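Local atomic coordinates of glideosome-associated protein 50 (PDB entry 3TGH), a protein that probably helps assemble and anchor the glideosome, the machinery of parasite gliding and host-cell invasion, at the inner membrane complex of Plasmodium falciparum. Residues F77-W85 against F156-F166; L281-K289 against I299-K307. All blocks are in the same frame, centred on the assembly; numbering follows the deposited sequence.

Contact 1 of 2, residues F77-W85 against F156-F166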
loop_
_atom_site.group_PDB
_atom_site.type_symbol
_atom_site.label_atom_id
_atom_site.label_comp_id
_atom_site.label_asym_id
_atom_site.label_seq_id
_atom_site.Cartn_x
_atom_site.Cartn_y
_atom_site.Cartn_z
ATOM N N PHE A 77 7.508 2.388 -1.357
ATOM C CA PHE A 77 7.223 0.955 -1.332
ATOM C C PHE A 77 5.972 0.755 -2.160
ATOM O O PHE A 77 4.890 1.219 -1.775
ATOM C CB PHE A 77 6.938 0.447 0.084
ATOM C CG PHE A 77 8.110 0.534 1.025
ATOM C CD1 PHE A 77 9.150 -0.377 0.942
ATOM C CD2 PHE A 77 8.142 1.493 2.024
ATOM C CE1 PHE A 77 10.227 -0.300 1.819
ATOM C CE2 PHE A 77 9.214 1.574 2.899
ATOM C CZ PHE A 77 10.253 0.676 2.797
ATOM N N THR A 78 6.109 0.079 -3.288
ATOM C CA THR A 78 4.980 -0.068 -4.180
ATOM C C THR A 78 4.655 -1.516 -4.518
ATOM O O THR A 78 5.403 -2.436 -4.203
ATOM C CB THR A 78 5.168 0.783 -5.450
ATOM O OG1 THR A 78 3.918 0.825 -6.153
ATOM C CG2 THR A 78 6.250 0.217 -6.348
ATOM N N VAL A 79 3.469 -1.701 -5.094
ATOM C CA VAL A 79 3.028 -2.973 -5.633
ATOM C C VAL A 79 2.401 -2.702 -6.994
ATOM O O VAL A 79 2.119 -1.555 -7.341
ATOM C CB VAL A 79 1.942 -3.638 -4.755
ATOM C CG1 VAL A 79 2.512 -4.051 -3.409
ATOM C CG2 VAL A 79 0.747 -2.696 -4.569
ATOM N N LEU A 80 2.185 -3.771 -7.748
ATOM C CA LEU A 80 1.502 -3.679 -9.024
ATOM C C LEU A 80 0.004 -3.816 -8.843
ATOM O O LEU A 80 -0.483 -4.556 -7.977
ATOM C CB LEU A 80 1.989 -4.777 -9.966
ATOM C CG LEU A 80 3.120 -4.414 -10.938
ATOM C CD1 LEU A 80 4.078 -3.346 -10.452
ATOM C CD2 LEU A 80 3.817 -5.645 -11.431
ATOM N N GLY A 81 -0.730 -3.125 -9.705
ATOM C CA GLY A 81 -2.153 -3.355 -9.850
ATOM C C GLY A 81 -2.445 -3.857 -11.249
ATOM O O GLY A 81 -1.535 -4.065 -12.060
ATOM N N THR A 82 -3.723 -4.072 -11.540
ATOM C CA THR A 82 -4.105 -4.694 -12.804
ATOM C C THR A 82 -3.659 -3.893 -14.017
ATOM O O THR A 82 -3.353 -4.472 -15.053
ATOM C CB THR A 82 -5.622 -4.939 -12.877
ATOM O OG1 THR A 82 -6.313 -3.707 -12.663
ATOM C CG2 THR A 82 -6.035 -5.944 -11.814
ATOM N N ARG A 83 -3.612 -2.568 -13.889
ATOM C CA ARG A 83 -3.171 -1.709 -14.987
ATOM C C ARG A 83 -1.686 -1.907 -15.324
ATOM O O ARG A 83 -1.283 -1.752 -16.475
ATOM C CB ARG A 83 -3.416 -0.232 -14.662
ATOM C CG ARG A 83 -4.861 0.136 -14.316
ATOM C CD ARG A 83 -5.850 -0.138 -15.436
ATOM N NE ARG A 83 -5.609 0.703 -16.610
ATOM C CZ ARG A 83 -6.481 0.901 -17.600
ATOM N NH1 ARG A 83 -7.684 0.333 -17.580
ATOM N NH2 ARG A 83 -6.145 1.683 -18.621
ATOM N N ASP A 84 -0.881 -2.252 -14.324
ATOM C CA ASP A 84 0.547 -2.484 -14.535
ATOM C C ASP A 84 0.818 -3.823 -15.246
ATOM O O ASP A 84 1.762 -3.950 -16.050
ATOM C CB ASP A 84 1.268 -2.452 -13.194
ATOM C CG ASP A 84 1.109 -1.113 -12.474
ATOM O OD1 ASP A 84 1.555 -0.083 -13.026
ATOM O OD2 ASP A 84 0.527 -1.095 -11.367
ATOM N N TRP A 85 0.005 -4.825 -14.918
ATOM C CA TRP A 85 0.145 -6.172 -15.477
ATOM C C TRP A 85 -0.179 -6.304 -16.966
ATOM O O TRP A 85 0.208 -7.293 -17.592
ATOM C CB TRP A 85 -0.690 -7.166 -14.670
ATOM C CG TRP A 85 -0.017 -7.644 -13.429
ATOM C CD1 TRP A 85 -0.282 -7.258 -12.146
ATOM C CD2 TRP A 85 1.041 -8.615 -13.347
ATOM N NE1 TRP A 85 0.555 -7.926 -11.269
ATOM C CE2 TRP A 85 1.366 -8.770 -11.980
ATOM C CE3 TRP A 85 1.729 -9.380 -14.294
ATOM C CZ2 TRP A 85 2.369 -9.653 -11.534
ATOM C CZ3 TRP A 85 2.730 -10.261 -13.849
ATOM C CH2 TRP A 85 3.038 -10.382 -12.484
ATOM N N PHE A 156 3.124 -6.405 1.737
ATOM C CA PHE A 156 2.747 -5.947 0.401
ATOM C C PHE A 156 2.313 -7.136 -0.430
ATOM O O PHE A 156 3.061 -8.105 -0.588
ATOM C CB PHE A 156 3.911 -5.202 -0.262
ATOM C CG PHE A 156 4.327 -3.969 0.483
ATOM C CD1 PHE A 156 5.229 -4.051 1.542
ATOM C CD2 PHE A 156 3.785 -2.726 0.161
ATOM C CE1 PHE A 156 5.599 -2.905 2.259
ATOM C CE2 PHE A 156 4.142 -1.592 0.865
ATOM C CZ PHE A 156 5.046 -1.685 1.932
ATOM N N ILE A 157 1.095 -7.065 -0.962
ATOM C CA ILE A 157 0.524 -8.173 -1.730
ATOM C C ILE A 157 0.215 -7.766 -3.161
ATOM O O ILE A 157 -0.030 -6.591 -3.447
ATOM C CB ILE A 157 -0.762 -8.748 -1.064
ATOM C CG1 ILE A 157 -1.852 -7.691 -0.915
ATOM C CG2 ILE A 157 -0.445 -9.321 0.307
ATOM C CD1 ILE A 157 -3.193 -8.268 -0.389
ATOM N N ASP A 158 0.252 -8.752 -4.053
ATOM C CA ASP A 158 -0.191 -8.580 -5.415
ATOM C C ASP A 158 -1.527 -9.281 -5.544
ATOM O O ASP A 158 -1.592 -10.511 -5.608
ATOM C CB ASP A 158 0.799 -9.149 -6.418
ATOM C CG ASP A 158 0.442 -8.759 -7.835
ATOM O OD1 ASP A 158 -0.686 -9.060 -8.260
ATOM O OD2 ASP A 158 1.257 -8.110 -8.503
ATOM N N THR A 159 -2.594 -8.496 -5.586
ATOM C CA THR A 159 -3.928 -9.070 -5.595
ATOM C C THR A 159 -4.292 -9.762 -6.914
ATOM O O THR A 159 -5.232 -10.559 -6.938
ATOM C CB THR A 159 -5.002 -8.037 -5.200
ATOM O OG1 THR A 159 -4.849 -6.842 -5.964
ATOM C CG2 THR A 159 -4.899 -7.698 -3.717
ATOM N N TRP A 160 -3.572 -9.481 -7.999
ATOM C CA TRP A 160 -3.812 -10.207 -9.238
ATOM C C TRP A 160 -3.162 -11.590 -9.194
ATOM O O TRP A 160 -3.777 -12.581 -9.599
ATOM C CB TRP A 160 -3.379 -9.424 -10.479
ATOM C CG TRP A 160 -3.850 -10.115 -11.705
ATOM C CD1 TRP A 160 -5.154 -10.389 -12.035
ATOM C CD2 TRP A 160 -3.047 -10.684 -12.747
ATOM N NE1 TRP A 160 -5.205 -11.080 -13.216
ATOM C CE2 TRP A 160 -3.932 -11.267 -13.684
ATOM C CE3 TRP A 160 -1.673 -10.738 -12.998
ATOM C CZ2 TRP A 160 -3.484 -11.922 -14.832
ATOM C CZ3 TRP A 160 -1.230 -11.368 -14.151
ATOM C CH2 TRP A 160 -2.136 -11.951 -15.056
ATOM N N VAL A 161 -1.931 -11.660 -8.686
ATOM C CA VAL A 161 -1.264 -12.955 -8.459
ATOM C C VAL A 161 -2.094 -13.884 -7.566
ATOM O O VAL A 161 -2.152 -15.094 -7.808
ATOM C CB VAL A 161 0.136 -12.777 -7.838
ATOM C CG1 VAL A 161 0.750 -14.136 -7.494
ATOM C CG2 VAL A 161 1.043 -12.015 -8.794
ATOM N N LEU A 162 -2.735 -13.310 -6.549
ATOM C CA LEU A 162 -3.561 -14.070 -5.613
ATOM C C LEU A 162 -4.916 -14.474 -6.199
ATOM O O LEU A 162 -5.613 -15.297 -5.612
ATOM C CB LEU A 162 -3.813 -13.257 -4.336
ATOM C CG LEU A 162 -2.628 -12.951 -3.425
ATOM C CD1 LEU A 162 -3.117 -12.164 -2.199
ATOM C CD2 LEU A 162 -1.931 -14.234 -3.028
ATOM N N SER A 163 -5.300 -13.874 -7.323
ATOM C CA SER A 163 -6.593 -14.151 -7.959
ATOM C C SER A 163 -6.587 -15.455 -8.749
ATOM O O SER A 163 -5.539 -16.023 -9.047
ATOM C CB SER A 163 -6.988 -13.003 -8.899
ATOM O OG SER A 163 -6.349 -13.133 -10.153
ATOM N N SER A 164 -7.781 -15.898 -9.135
ATOM C CA SER A 164 -7.929 -17.120 -9.915
ATOM C C SER A 164 -7.535 -16.952 -11.392
ATOM O O SER A 164 -7.387 -17.951 -12.101
ATOM C CB SER A 164 -9.375 -17.625 -9.818
ATOM O OG SER A 164 -10.267 -16.677 -10.367
ATOM N N ASN A 165 -7.376 -15.710 -11.861
ATOM C CA ASN A 165 -6.971 -15.456 -13.253
ATOM C C ASN A 165 -5.466 -15.572 -13.506
ATOM O O ASN A 165 -5.037 -15.689 -14.654
ATOM C CB ASN A 165 -7.462 -14.089 -13.732
ATOM C CG ASN A 165 -8.944 -14.093 -14.078
ATOM O OD1 ASN A 165 -9.537 -15.149 -14.268
ATOM N ND2 ASN A 165 -9.537 -12.914 -14.164
ATOM N N PHE A 166 -4.667 -15.541 -12.449
ATOM C CA PHE A 166 -3.226 -15.673 -12.613
ATOM C C PHE A 166 -2.895 -17.062 -13.149
ATOM O O PHE A 166 -3.273 -18.074 -12.552
ATOM C CB PHE A 166 -2.497 -15.415 -11.305
ATOM C CG PHE A 166 -1.035 -15.162 -11.482
ATOM C CD1 PHE A 166 -0.595 -13.975 -12.036
ATOM C CD2 PHE A 166 -0.101 -16.116 -11.117
ATOM C CE1 PHE A 166 0.752 -13.735 -12.219
ATOM C CE2 PHE A 166 1.255 -15.877 -11.290
ATOM C CZ PHE A 166 1.679 -14.694 -11.841
HETATM O O HOH W 1 -1.980 -6.741 -9.022
HETATM O O HOH W 2 -1.557 -5.535 -5.492
HETATM O O HOH W 3 3.011 -6.396 -7.116
#
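W85, D158 and W160 join the segment after strand 75-78 of one sheet of the calcineurin-like metallophosphoesterase fold to the loop after strand 148-156 of the other. Polar contacts centre on D158, whose carboxylate lies at the indole edge. W85 NE1 donates to the syn lone pair of D158 OD2 over 2.9 Å, the acceptor essentially in the ring plane. With D158 CG anti to its own backbone N (chi1 -170°), OD1 takes V161 N from above the carboxylate plane, in an Asx motif; together with the indole bond this helps hold the carboxylate's rotation. Three waters fill in the seam: two reach the carboxylate and L80, and the third links L80 O, I157 O and T159 N. Among the aromatic contacts, W160 CE3 lies over one indole face of W85, 3.5 Å from CD2, with the rings at an oblique 51°. L80 CD2 sits on the opposite face. F166 turns its edge to the six-membered ring of W85 at 75°, and its side chain lies about 4 Å from that of the metal ligand H172. Apolar packing continues where the strands give out: V79 CG1 meets F156 CB at 3.6 Å, while F156 CZ approaches F77 CB to 3.4 Å.

Contact 2 of 2, residues L281-K289 against I299-K307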
loop_
_atom_site.group_PDB
_atom_site.type_symbol
_atom_site.label_atom_id
_atom_site.label_comp_id
_atom_site.label_asym_id
_atom_site.label_seq_id
_atom_site.Cartn_x
_atom_site.Cartn_y
_atom_site.Cartn_z
ATOM N N LEU A 281 1.538 6.375 13.223
ATOM C CA LEU A 281 1.545 5.306 14.227
ATOM C C LEU A 281 2.128 5.875 15.510
ATOM O O LEU A 281 3.177 6.524 15.477
ATOM C CB LEU A 281 2.397 4.119 13.783
ATOM C CG LEU A 281 1.806 3.096 12.808
ATOM C CD1 LEU A 281 1.131 3.754 11.647
ATOM C CD2 LEU A 281 2.906 2.151 12.338
ATOM N N SER A 282 1.459 5.624 16.633
ATOM C CA SER A 282 1.905 6.123 17.934
ATOM C C SER A 282 1.591 5.113 19.032
ATOM O O SER A 282 1.039 4.045 18.767
ATOM C CB SER A 282 1.219 7.461 18.250
ATOM O OG SER A 282 -0.156 7.285 18.567
ATOM N N ASN A 283 1.925 5.463 20.272
ATOM C CA ASN A 283 1.615 4.609 21.418
ATOM C C ASN A 283 0.118 4.334 21.566
ATOM O O ASN A 283 -0.272 3.300 22.100
ATOM C CB ASN A 283 2.199 5.184 22.728
ATOM C CG ASN A 283 1.747 6.609 23.015
ATOM O OD1 ASN A 283 1.129 7.267 22.177
ATOM N ND2 ASN A 283 2.064 7.094 24.211
ATOM N N ASN A 284 -0.709 5.250 21.070
ATOM C CA ASN A 284 -2.161 5.151 21.199
ATOM C C ASN A 284 -2.867 4.437 20.043
ATOM O O ASN A 284 -3.987 3.951 20.210
ATOM C CB ASN A 284 -2.746 6.549 21.383
ATOM C CG ASN A 284 -2.306 7.187 22.691
ATOM O OD1 ASN A 284 -1.818 8.318 22.715
ATOM N ND2 ASN A 284 -2.461 6.451 23.787
ATOM N N GLY A 285 -2.224 4.374 18.883
ATOM C CA GLY A 285 -2.805 3.690 17.731
ATOM C C GLY A 285 -2.409 4.303 16.406
ATOM O O GLY A 285 -1.294 4.806 16.256
ATOM N N ILE A 286 -3.337 4.262 15.450
ATOM C CA ILE A 286 -3.109 4.768 14.104
ATOM C C ILE A 286 -4.103 5.874 13.783
ATOM O O ILE A 286 -5.316 5.677 13.893
ATOM C CB ILE A 286 -3.268 3.676 13.038
ATOM C CG1 ILE A 286 -2.443 2.444 13.409
ATOM C CG2 ILE A 286 -2.845 4.231 11.664
ATOM C CD1 ILE A 286 -2.531 1.321 12.405
ATOM N N VAL A 287 -3.579 7.035 13.406
ATOM C CA VAL A 287 -4.398 8.140 12.927
ATOM C C VAL A 287 -4.157 8.263 11.429
ATOM O O VAL A 287 -3.011 8.387 10.991
ATOM C CB VAL A 287 -4.035 9.467 13.627
ATOM C CG1 VAL A 287 -4.845 10.616 13.046
ATOM C CG2 VAL A 287 -4.270 9.363 15.130
ATOM N N THR A 288 -5.235 8.206 10.651
ATOM C CA THR A 288 -5.166 8.361 9.211
ATOM C C THR A 288 -5.877 9.650 8.816
ATOM O O THR A 288 -7.023 9.873 9.209
ATOM C CB THR A 288 -5.825 7.168 8.496
ATOM O OG1 THR A 288 -5.090 5.973 8.789
ATOM C CG2 THR A 288 -5.861 7.388 6.983
ATOM N N LYS A 289 -5.184 10.500 8.063
ATOM C CA LYS A 289 -5.756 11.738 7.551
ATOM C C LYS A 289 -5.934 11.653 6.039
ATOM O O LYS A 289 -4.979 11.381 5.289
ATOM C CB LYS A 289 -4.869 12.932 7.909
ATOM C CG LYS A 289 -4.823 13.248 9.394
ATOM C CD LYS A 289 -3.834 14.367 9.683
ATOM C CE LYS A 289 -3.519 14.483 11.170
ATOM N NZ LYS A 289 -2.449 15.498 11.435
ATOM N N ILE A 299 -9.984 16.216 4.962
ATOM C CA ILE A 299 -11.447 16.130 4.935
ATOM C C ILE A 299 -12.005 14.999 5.795
ATOM O O ILE A 299 -13.222 14.916 6.003
ATOM C CB ILE A 299 -12.005 16.061 3.495
ATOM C CG1 ILE A 299 -11.426 14.884 2.705
ATOM C CG2 ILE A 299 -11.724 17.374 2.770
ATOM C CD1 ILE A 299 -12.167 14.619 1.397
ATOM N N TYR A 300 -11.126 14.140 6.306
ATOM C CA TYR A 300 -11.529 13.130 7.281
ATOM C C TYR A 300 -10.330 12.627 8.070
ATOM O O TYR A 300 -9.257 12.418 7.507
ATOM C CB TYR A 300 -12.221 11.944 6.602
ATOM C CG TYR A 300 -12.913 11.020 7.590
ATOM C CD1 TYR A 300 -14.109 11.393 8.201
ATOM C CD2 TYR A 300 -12.366 9.786 7.923
ATOM C CE1 TYR A 300 -14.739 10.559 9.118
ATOM C CE2 TYR A 300 -12.990 8.945 8.834
ATOM C CZ TYR A 300 -14.170 9.333 9.426
ATOM O OH TYR A 300 -14.776 8.496 10.328
ATOM N N THR A 301 -10.533 12.427 9.370
ATOM C CA THR A 301 -9.514 11.846 10.232
ATOM C C THR A 301 -10.074 10.596 10.898
ATOM O O THR A 301 -11.075 10.663 11.617
ATOM C CB THR A 301 -9.049 12.845 11.295
ATOM O OG1 THR A 301 -8.579 14.032 10.645
ATOM C CG2 THR A 301 -7.928 12.253 12.137
ATOM N N HIS A 302 -9.444 9.457 10.620
ATOM C CA HIS A 302 -9.848 8.180 11.195
ATOM C C HIS A 302 -8.838 7.769 12.259
ATOM O O HIS A 302 -7.632 7.838 12.036
ATOM C CB HIS A 302 -9.926 7.101 10.115
ATOM C CG HIS A 302 -10.311 5.758 10.648
ATOM N ND1 HIS A 302 -9.393 4.753 10.863
ATOM C CD2 HIS A 302 -11.506 5.268 11.050
ATOM C CE1 HIS A 302 -10.012 3.695 11.356
ATOM N NE2 HIS A 302 -11.295 3.981 11.476
ATOM N N LYS A 303 -9.335 7.332 13.409
ATOM C CA LYS A 303 -8.479 6.900 14.508
ATOM C C LYS A 303 -8.796 5.457 14.877
ATOM O O LYS A 303 -9.958 5.105 15.124
ATOM C CB LYS A 303 -8.651 7.816 15.721
ATOM C CG LYS A 303 -8.254 9.267 15.445
ATOM C CD LYS A 303 -8.480 10.180 16.641
ATOM C CE LYS A 303 -7.998 11.596 16.337
ATOM N NZ LYS A 303 -8.400 12.574 17.386
ATOM N N LEU A 304 -7.758 4.628 14.894
ATOM C CA LEU A 304 -7.868 3.233 15.283
ATOM C C LEU A 304 -7.002 3.011 16.527
ATOM O O LEU A 304 -5.817 3.344 16.525
ATOM C CB LEU A 304 -7.410 2.340 14.123
ATOM C CG LEU A 304 -7.802 0.862 14.192
ATOM C CD1 LEU A 304 -9.294 0.696 13.942
ATOM C CD2 LEU A 304 -7.009 0.042 13.196
ATOM N N ASN A 305 -7.592 2.460 17.584
ATOM C CA ASN A 305 -6.860 2.190 18.821
ATOM C C ASN A 305 -5.866 1.049 18.637
ATOM O O ASN A 305 -6.142 0.090 17.913
ATOM C CB ASN A 305 -7.826 1.842 19.961
ATOM C CG ASN A 305 -8.770 2.983 20.303
ATOM O OD1 ASN A 305 -8.429 4.157 20.148
ATOM N ND2 ASN A 305 -9.962 2.640 20.777
ATOM N N ILE A 306 -4.711 1.155 19.292
ATOM C CA ILE A 306 -3.735 0.065 19.296
ATOM C C ILE A 306 -4.357 -1.166 19.962
ATOM O O ILE A 306 -5.101 -1.044 20.939
ATOM C CB ILE A 306 -2.422 0.471 20.018
ATOM C CG1 ILE A 306 -1.307 -0.544 19.734
ATOM C CG2 ILE A 306 -2.642 0.624 21.527
ATOM C CD1 ILE A 306 0.067 -0.087 20.211
ATOM N N LYS A 307 -4.072 -2.344 19.422
ATOM C CA LYS A 307 -4.653 -3.574 19.948
ATOM C C LYS A 307 -3.849 -4.071 21.139
ATOM O O LYS A 307 -2.636 -3.886 21.195
ATOM C CB LYS A 307 -4.723 -4.647 18.860
ATOM C CG LYS A 307 -5.747 -4.333 17.778
ATOM C CD LYS A 307 -5.598 -5.234 16.565
ATOM C CE LYS A 307 -6.712 -4.988 15.541
ATOM N NZ LYS A 307 -6.817 -3.557 15.126
HETATM O O HOH W 4 -6.476 4.923 10.832
#
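V287 and T301 meet obliquely on one face of an antiparallel beta hairpin, V287 CG1 lying 3.6 Å from T301 CG2. Both methyls are anti to their backbone N atoms, V287 CG1 at chi1 176°. On this same face V287 runs alongside K303, with CG2 touching the lysine CG at 4.0 Å, and K289 lies beside T301 in the same direction. The other face carries two hydrogen-bonded pairs, I286 with L304 and T288 with H302. Their backbones are joined reciprocally, as in I286 O to L304 N at 2.8 Å. A water in the plane of the imidazole ties H302 ND1 to T288 OG1, while H302 NE2 bonds E241 and T288 OG1 also bonds H279. At the end of the ladder, I306 lies against the turn at N283 and N284 that leads into strand 285-292: its CG2 reaches N283 O at 3.6 Å, and its N donates to N284 O from 38° above the carbonyl plane. G285 CA makes a CA-H...O contact with L304 O at 3.3 Å. Strand 297-305 is an edge strand of its seven-stranded sheet within the chain and 285-292 lies next to it; H302 and L304 pack against strand 237-242 of the second sheet, and I286 and I306 against strand 192-196.

Contact 1 is core and contact 2 partly surface: nine of the ten touching residues in 77-85/156-166 are buried, whereas the face of 281-289/299-307 carrying V287 and K303 is at least partly exposed. Both reach the sheet containing strands 75-78 and 285-292, on opposite sides of the chain's centre, with their own centres about 27 Å apart. Contact 1 links distant parts of the sequence near the metal ligands through aromatic rings, a carboxylate and waters. Contact 2 joins neighbouring strands through a regular backbone ladder, away from the annotated sites. Each also bridges the two sheets, contact 1 between its segments and contact 2 through outside partners.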